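Local structure of thymidylate kinase (3LD9) at residues K98-K101 with P102-Q106. The protein probably phosphorylates dTMP to dTDP with ATP as phosphate donor, a step shared by the de novo and salvage routes to dTTP. Numbering follows the deposited sequence.
Sequences KIIK and PSLMQ
Ser103, Leu104 and Met105 donate their backbone N-H to the carbonyls of Ile99, Ile100 and Lys101, i to i+4 bonds with N-H...O angles of 149° to 158° that carry the last turns of helix 81-105 past a kink at Pro102. The proline nitrogen has no hydrogen to give, so the carbonyl of Lys98 meets a ring carbon instead, with Pro102 CG 3.4 Å from Lys98 O. One residue on, Ile99 O accepts twice: Ser103 N lies at 3.3 Å and Ser103 OG at 2.9 Å, approaching from opposite faces of the carbonyl plane. The hydroxyl can fold back because chi1 of -60° sets OG beside its own backbone N. Ile100 and Leu104 run side by side, CG2 of the former 3.9 Å from CD1 of the latter, and Leu104 continues onto Val110 of strand 109-113. Near the helix end, Met105 CG sits close against Lys101 O, at 3.1 Å, beside the backbone bond that this oxygen accepts from Met105 N, while its CE touches Lys101 CE at 4.1 Å; the lysine ammonium goes on to a salt bridge with Asp143. Ser103 also packs on Val55 and on Phe74 of a second subunit, a largely apolar setting in which the bond to Ile99 O satisfies its buried hydroxyl within the helix itself.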
loop_
_atom_site.group_PDB
_atom_site.type_symbol
_atom_site.label_atom_id
_atom_site.label_comp_id
_atom_site.label_asym_id
_atom_site.label_seq_id
_atom_site.Cartn_x
_atom_site.Cartn_y
_atom_site.Cartn_z
ATOM N N LYS A 98 6.957 -7.275 -0.929
ATOM C CA LYS A 98 7.116 -5.850 -1.146
ATOM C C LYS A 98 8.415 -5.283 -0.594
ATOM O O LYS A 98 9.008 -4.434 -1.234
ATOM C CB LYS A 98 5.860 -5.092 -0.657
ATOM C CG LYS A 98 4.642 -5.439 -1.611
ATOM C CD LYS A 98 3.312 -4.825 -1.204
ATOM C CE LYS A 98 2.235 -4.948 -2.318
ATOM N NZ LYS A 98 1.597 -6.299 -2.428
ATOM N N ILE A 99 8.891 -5.785 0.546
ATOM C CA ILE A 99 9.994 -5.154 1.252
ATOM C C ILE A 99 11.180 -6.079 1.331
ATOM O O ILE A 99 12.249 -5.742 0.845
ATOM C CB ILE A 99 9.604 -4.760 2.690
ATOM C CG1 ILE A 99 8.361 -3.859 2.685
ATOM C CG2 ILE A 99 10.778 -4.097 3.393
ATOM C CD1 ILE A 99 8.499 -2.552 1.860
ATOM N N ILE A 100 11.029 -7.252 1.923
ATOM C CA ILE A 100 12.221 -8.044 2.215
ATOM C C ILE A 100 12.946 -8.556 0.943
ATOM O O ILE A 100 14.165 -8.394 0.800
ATOM C CB ILE A 100 11.921 -9.222 3.142
ATOM C CG1 ILE A 100 11.399 -8.705 4.492
ATOM C CG2 ILE A 100 13.153 -10.070 3.321
ATOM C CD1 ILE A 100 10.699 -9.775 5.401
ATOM N N LYS A 101 12.205 -9.204 0.047
ATOM C CA LYS A 101 12.842 -9.806 -1.136
ATOM C C LYS A 101 13.445 -8.752 -2.080
ATOM O O LYS A 101 14.548 -8.941 -2.577
ATOM C CB LYS A 101 11.846 -10.718 -1.852
ATOM C CG LYS A 101 12.308 -11.356 -3.153
ATOM C CD LYS A 101 13.132 -12.565 -2.930
ATOM C CE LYS A 101 13.459 -13.275 -4.238
ATOM N NZ LYS A 101 12.560 -14.421 -4.542
ATOM N N PRO A 102 12.725 -7.654 -2.360
ATOM C CA PRO A 102 13.397 -6.691 -3.224
ATOM C C PRO A 102 14.642 -6.033 -2.602
ATOM O O PRO A 102 15.555 -5.655 -3.336
ATOM C CB PRO A 102 12.302 -5.645 -3.539
ATOM C CG PRO A 102 11.002 -6.309 -3.231
ATOM C CD PRO A 102 11.281 -7.399 -2.229
ATOM N N SER A 103 14.707 -5.883 -1.288
ATOM C CA SER A 103 15.896 -5.287 -0.690
ATOM C C SER A 103 17.105 -6.218 -0.830
ATOM O O SER A 103 18.227 -5.756 -1.072
ATOM C CB SER A 103 15.665 -4.973 0.784
ATOM O OG SER A 103 14.597 -4.081 0.925
ATOM N N LEU A 104 16.867 -7.522 -0.671
ATOM C CA LEU A 104 17.924 -8.522 -0.800
ATOM C C LEU A 104 18.357 -8.692 -2.265
ATOM O O LEU A 104 19.521 -8.984 -2.546
ATOM C CB LEU A 104 17.484 -9.858 -0.207
ATOM C CG LEU A 104 17.122 -9.925 1.281
ATOM C CD1 LEU A 104 16.425 -11.289 1.568
ATOM C CD2 LEU A 104 18.353 -9.728 2.186
ATOM N N MET A 105 17.430 -8.461 -3.191
ATOM C CA MET A 105 17.739 -8.481 -4.624
ATOM C C MET A 105 18.671 -7.347 -4.994
ATOM O O MET A 105 19.462 -7.481 -5.917
ATOM C CB MET A 105 16.472 -8.332 -5.465
ATOM C CG MET A 105 15.531 -9.509 -5.430
ATOM S SD MET A 105 16.323 -10.933 -6.150
ATOM C CE MET A 105 17.240 -11.680 -4.770
ATOM N N GLN A 106 18.535 -6.228 -4.286
ATOM C CA GLN A 106 19.401 -5.073 -4.432
ATOM C C GLN A 106 20.656 -5.207 -3.585
ATOM O O GLN A 106 21.394 -4.243 -3.408
ATOM C CB GLN A 106 18.642 -3.811 -4.030
ATOM C CG GLN A 106 17.535 -3.449 -5.006
ATOM C CD GLN A 106 16.399 -2.647 -4.366
ATOM O OE1 GLN A 106 16.596 -1.522 -3.893
ATOM N NE2 GLN A 106 15.199 -3.209 -4.388
#